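Local structure of cell surface protein (Putative S-layer protein) (Clostridioides difficile R20291, 5NJL) at residues 257-262 against 275-280; 246-251 against 283-288. The protein is a putative S-layer protein of the bacterial cell wall that has an extended three-domain fold and exhibits cell adhesion in vitro. All blocks are in the same frame, centred on the assembly; numbering follows the deposited sequence.

Contact 1. Residues 257-262 against 275-280; sequences KYKFTI and TVESTN. With SO4 (sulfate ion), chain T.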
# COMPACT_ATOMS: atom_id res chain seq x y z
N LYS A 257 13.27 -21.09 6.02
CA LYS A 257 14.68 -20.80 5.73
C LYS A 257 15.23 -19.56 6.43
O LYS A 257 14.65 -18.48 6.35
CB LYS A 257 14.88 -20.67 4.21
CG LYS A 257 14.85 -22.02 3.50
CD LYS A 257 14.79 -21.93 1.99
CE LYS A 257 15.17 -23.27 1.36
NZ LYS A 257 14.83 -23.37 -0.09
N TYR A 258 16.35 -19.75 7.14
CA TYR A 258 17.18 -18.66 7.65
C TYR A 258 18.24 -18.38 6.57
O TYR A 258 18.35 -19.17 5.62
CB TYR A 258 17.84 -19.08 8.97
CG TYR A 258 16.86 -19.40 10.08
CD1 TYR A 258 16.17 -20.62 10.12
CD2 TYR A 258 16.63 -18.48 11.11
CE1 TYR A 258 15.27 -20.91 11.15
CE2 TYR A 258 15.73 -18.76 12.14
CZ TYR A 258 15.06 -19.97 12.16
OH TYR A 258 14.18 -20.23 13.18
N LYS A 259 18.99 -17.27 6.68
CA LYS A 259 20.11 -16.99 5.76
C LYS A 259 21.14 -15.97 6.23
O LYS A 259 20.87 -15.16 7.11
CB LYS A 259 19.64 -16.63 4.33
CG LYS A 259 18.53 -15.60 4.18
CD LYS A 259 17.79 -15.85 2.87
CE LYS A 259 16.61 -14.92 2.65
NZ LYS A 259 17.01 -13.66 1.95
N PHE A 260 22.35 -16.07 5.65
CA PHE A 260 23.37 -15.02 5.71
C PHE A 260 23.99 -14.82 4.32
O PHE A 260 23.76 -15.61 3.39
CB PHE A 260 24.43 -15.31 6.79
CG PHE A 260 25.45 -16.37 6.42
CD1 PHE A 260 25.13 -17.73 6.53
CD2 PHE A 260 26.73 -16.02 6.01
CE1 PHE A 260 26.07 -18.72 6.21
CE2 PHE A 260 27.67 -17.00 5.68
CZ PHE A 260 27.33 -18.35 5.78
N THR A 261 24.73 -13.73 4.17
CA THR A 261 25.31 -13.38 2.88
C THR A 261 26.81 -13.23 3.04
O THR A 261 27.30 -12.82 4.10
CB THR A 261 24.74 -12.06 2.31
OG1 THR A 261 24.96 -11.00 3.25
CG2 THR A 261 23.26 -12.19 2.02
N ILE A 262 27.54 -13.60 1.99
CA ILE A 262 28.97 -13.34 1.91
C ILE A 262 29.16 -12.54 0.64
O ILE A 262 28.80 -13.02 -0.45
CB ILE A 262 29.83 -14.63 1.77
CG1 ILE A 262 29.30 -15.74 2.67
CG2 ILE A 262 31.30 -14.33 2.05
CD1 ILE A 262 29.61 -17.13 2.15
N THR A 275 24.27 -15.84 -1.17
CA THR A 275 23.32 -16.05 -0.09
C THR A 275 23.40 -17.52 0.34
O THR A 275 23.29 -18.43 -0.49
CB THR A 275 21.90 -15.67 -0.55
OG1 THR A 275 21.90 -14.29 -0.95
CG2 THR A 275 20.89 -15.86 0.57
N VAL A 276 23.63 -17.75 1.63
CA VAL A 276 23.67 -19.10 2.19
C VAL A 276 22.44 -19.31 3.09
O VAL A 276 22.36 -18.73 4.18
CB VAL A 276 24.96 -19.33 2.99
CG1 VAL A 276 25.03 -20.78 3.49
CG2 VAL A 276 26.18 -18.96 2.15
N GLU A 277 21.50 -20.15 2.63
CA GLU A 277 20.22 -20.34 3.32
C GLU A 277 19.93 -21.80 3.67
O GLU A 277 20.29 -22.72 2.92
CB GLU A 277 19.06 -19.75 2.51
CG GLU A 277 18.59 -20.55 1.30
CD GLU A 277 17.57 -19.79 0.47
OE1 GLU A 277 17.17 -20.33 -0.59
OE2 GLU A 277 17.18 -18.67 0.85
N SER A 278 19.25 -21.97 4.81
CA SER A 278 18.96 -23.28 5.40
C SER A 278 17.78 -23.21 6.39
O SER A 278 17.73 -22.31 7.24
CB SER A 278 20.19 -23.79 6.15
OG SER A 278 20.02 -25.14 6.54
N THR A 279 16.86 -24.17 6.29
CA THR A 279 15.84 -24.39 7.33
C THR A 279 16.51 -24.74 8.67
O THR A 279 16.12 -24.23 9.72
CB THR A 279 14.84 -25.50 6.93
OG1 THR A 279 15.55 -26.67 6.51
CG2 THR A 279 13.94 -25.04 5.79
N ASN A 280 17.54 -25.58 8.62
CA ASN A 280 18.37 -25.89 9.79
C ASN A 280 19.23 -24.69 10.16
O ASN A 280 19.98 -24.19 9.32
CB ASN A 280 19.26 -27.10 9.49
CG ASN A 280 19.93 -27.67 10.74
OD1 ASN A 280 20.66 -26.97 11.45
ND2 ASN A 280 19.71 -28.95 10.98
S SO4 T . 16.05 -29.35 9.28
O1 SO4 T . 17.27 -29.82 10.00
O2 SO4 T . 16.02 -27.87 9.29
O3 SO4 T . 16.06 -29.84 7.88
O4 SO4 T . 14.84 -29.86 9.97
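Phe260 and Val276 are paired across two antiparallel strands, and their side chains lie side by side on the same face of the sheet. The CG2 methyl of Val276 lies over one face of the Phe260 ring, 4.3 Å from its centroid and 27° off the normal, a CH-pi contact, while Val276 CB comes within 3.5 Å of Phe260 CE1. A chi1 of 76°, with CG lodged between the backbone N and the carbonyl carbon, turns the phenyl ring toward the neighbouring strand, one face to the Val276 methyl. Ile262 adds its CD1 to the same apolar patch, against Val276 CG2.

Two hydrogen-bonded pairs hold the backbones together. Phe260 and Val276 exchange both bonds, that from Val276 N to Phe260 O being short at 2.8 Å and nearly straight; Tyr258 and Ser278 do likewise, Tyr258 N reaching Ser278 O at 2.9 Å. The same Ser278 carbonyl oxygen also lies at the edge of the Tyr258 ring, in its plane.

On the other face, Lys259 and Glu277 form a non-hydrogen-bonded pair and start out alongside each other, Lys259 CD meeting Glu277 OE2 at 3.5 Å. The lysine bends away at its end, leaving a methylene and not the ammonium group beside OE2. Glu277 OE1 instead makes a long salt bridge to Lys257 NZ, 3.9 Å away. Where the second strand ends, Thr279 OG1 and Asn280 ND2 hold a sulfate ion, probably from the crystallisation liquor, while Asn280 OD1 caps the following helix at Asp283 N.

These are the central strands of a four-stranded mixed sheet, joined as a beta hairpin. Strand 215-219 flanks 271-278 and strand 243-245 flanks 258-265, while helix 281-291 packs on the Phe260 face through Leu284 and Lys288.

Contact 2. Residues 246-251 against 283-288; sequences SDISSK and DLKDAK. With SO4 (sulfate ion), chain N.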
# COMPACT_ATOMS: atom_id res chain seq x y z
N SER A 246 27.55 -11.27 6.59
CA SER A 246 26.44 -10.65 7.30
C SER A 246 26.01 -11.45 8.52
O SER A 246 26.53 -12.54 8.78
CB SER A 246 25.25 -10.44 6.36
OG SER A 246 24.50 -11.64 6.18
N ASP A 247 25.04 -10.89 9.24
CA ASP A 247 24.52 -11.44 10.50
C ASP A 247 24.09 -12.88 10.49
O ASP A 247 23.29 -13.31 9.66
CB ASP A 247 23.29 -10.63 10.99
CG ASP A 247 23.68 -9.41 11.78
OD1 ASP A 247 24.84 -9.34 12.25
OD2 ASP A 247 22.79 -8.54 11.93
N ILE A 248 24.68 -13.60 11.45
CA ILE A 248 24.18 -14.85 12.06
C ILE A 248 22.99 -15.51 11.33
O ILE A 248 23.10 -16.64 10.83
CB ILE A 248 23.84 -14.65 13.58
CG1 ILE A 248 24.83 -13.71 14.31
CG2 ILE A 248 23.78 -15.99 14.31
CD1 ILE A 248 26.26 -14.20 14.44
N SER A 249 21.86 -14.79 11.26
CA SER A 249 20.63 -15.33 10.68
C SER A 249 19.73 -14.26 10.05
O SER A 249 20.02 -13.07 10.13
CB SER A 249 19.83 -16.07 11.76
OG SER A 249 18.99 -15.18 12.49
N SER A 250 18.64 -14.75 9.45
CA SER A 250 17.51 -13.95 8.97
C SER A 250 16.31 -14.04 9.93
O SER A 250 15.29 -13.38 9.70
CB SER A 250 17.09 -14.46 7.58
OG SER A 250 15.95 -13.78 7.09
N LYS A 251 16.44 -14.86 10.98
CA LYS A 251 15.37 -15.15 11.95
C LYS A 251 14.09 -15.78 11.37
O LYS A 251 13.03 -15.71 11.99
CB LYS A 251 15.03 -13.89 12.78
CG LYS A 251 16.24 -13.13 13.30
CD LYS A 251 15.98 -12.46 14.65
CE LYS A 251 16.11 -13.45 15.80
NZ LYS A 251 15.89 -12.79 17.12
N ASP A 283 23.35 -25.82 11.26
CA ASP A 283 24.18 -26.09 10.06
C ASP A 283 24.64 -24.80 9.38
O ASP A 283 25.79 -24.68 8.96
CB ASP A 283 23.40 -26.93 9.03
CG ASP A 283 23.05 -28.33 9.53
OD1 ASP A 283 23.63 -28.79 10.55
OD2 ASP A 283 22.19 -28.97 8.91
N LEU A 284 23.71 -23.85 9.27
CA LEU A 284 23.97 -22.54 8.71
C LEU A 284 25.02 -21.77 9.52
O LEU A 284 25.95 -21.20 8.95
CB LEU A 284 22.66 -21.76 8.61
CG LEU A 284 22.61 -20.43 7.85
CD1 LEU A 284 21.26 -20.30 7.15
CD2 LEU A 284 22.87 -19.24 8.77
N LYS A 285 24.88 -21.78 10.84
CA LYS A 285 25.86 -21.11 11.73
C LYS A 285 27.21 -21.83 11.81
O LYS A 285 28.23 -21.20 12.12
CB LYS A 285 25.27 -20.90 13.14
CG LYS A 285 26.22 -20.21 14.12
CD LYS A 285 25.46 -19.43 15.19
CE LYS A 285 26.28 -19.22 16.46
NZ LYS A 285 25.48 -18.52 17.50
N ASP A 286 27.23 -23.14 11.55
CA ASP A 286 28.48 -23.90 11.44
C ASP A 286 29.23 -23.58 10.15
O ASP A 286 30.43 -23.29 10.17
CB ASP A 286 28.22 -25.41 11.52
CG ASP A 286 27.76 -25.86 12.90
OD1 ASP A 286 28.40 -25.48 13.91
OD2 ASP A 286 26.77 -26.62 12.97
N ALA A 287 28.52 -23.63 9.02
CA ALA A 287 29.06 -23.17 7.72
C ALA A 287 29.64 -21.77 7.87
O ALA A 287 30.81 -21.54 7.57
CB ALA A 287 27.97 -23.17 6.67
N LYS A 288 28.82 -20.86 8.39
CA LYS A 288 29.23 -19.48 8.65
C LYS A 288 30.54 -19.35 9.42
O LYS A 288 31.43 -18.62 9.01
CB LYS A 288 28.11 -18.72 9.38
CG LYS A 288 28.43 -17.26 9.59
CD LYS A 288 27.22 -16.50 10.09
CE LYS A 288 27.56 -15.03 10.19
NZ LYS A 288 28.69 -14.72 11.10
S SO4 N . 24.66 -7.19 8.76
O1 SO4 N . 25.84 -7.73 9.46
O2 SO4 N . 24.25 -5.91 9.39
O3 SO4 N . 23.53 -8.15 8.85
O4 SO4 N . 24.96 -6.95 7.32
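Lys288 stretches its aliphatic chain from the helix to the loop, where CE lies 3.0 Å from Ser246 O and 3.5 Å from Ile248 N. The chain is extended through chi3 and turns only at its last torsion (chi4 -60°), which leaves NZ 3.8 Å from Ser246 O and carries it to a salt bridge with Glu292. The methylene next to the ammonium group, rather than NZ itself, therefore makes the closest approach to the loop. Ile248 crosses this lysine and runs alongside Lys285, its CG2 meeting Lys285 CD at 3.9 Å; the contact is made by a methylene partway along the extended Lys285 chain.

Both lysines and Leu284 project from helix 281-291, which follows the last strand of the hairpin and lies against its sheet; the loop leads from edge strand 243-245 into strand 258-265. Leu284, with CG opposite its backbone N (chi1 -170°), sends CD2 to within 3.3 Å of Ile248 O, an apolar methyl against a carbonyl oxygen. No hydrogen bond joins loop to helix. Within the loop, Ser249 OG accepts from Lys251 N in an ST turn, and Ser246 OG is hydrogen-bonded to Thr261 N of the neighbouring strand. On Asp247, the backbone N donates to a sulfate ion, probably from the crystallisation liquor, O3 being 3.2 Å away.

Contacts 1 and 2 lie about 6 Å apart, centre to centre, in the region formed by strands 243-245, 258-265 and 271-278 and helix 281-291. Along the chain the loop 246-251 comes first, then the two hairpin strands, then the helix, so contact 1 is nested inside the loop that contact 2 closes. They touch directly: Leu284 CD1 packs against Tyr258 O and Ser278 N, and Tyr258 CE2 lies against Lys251 C, so the hairpin meets both the helix and the loop of contact 2. Such close packing of loop, sheet and C-terminal helix is consistent with one folded unit of the extended three-domain protein.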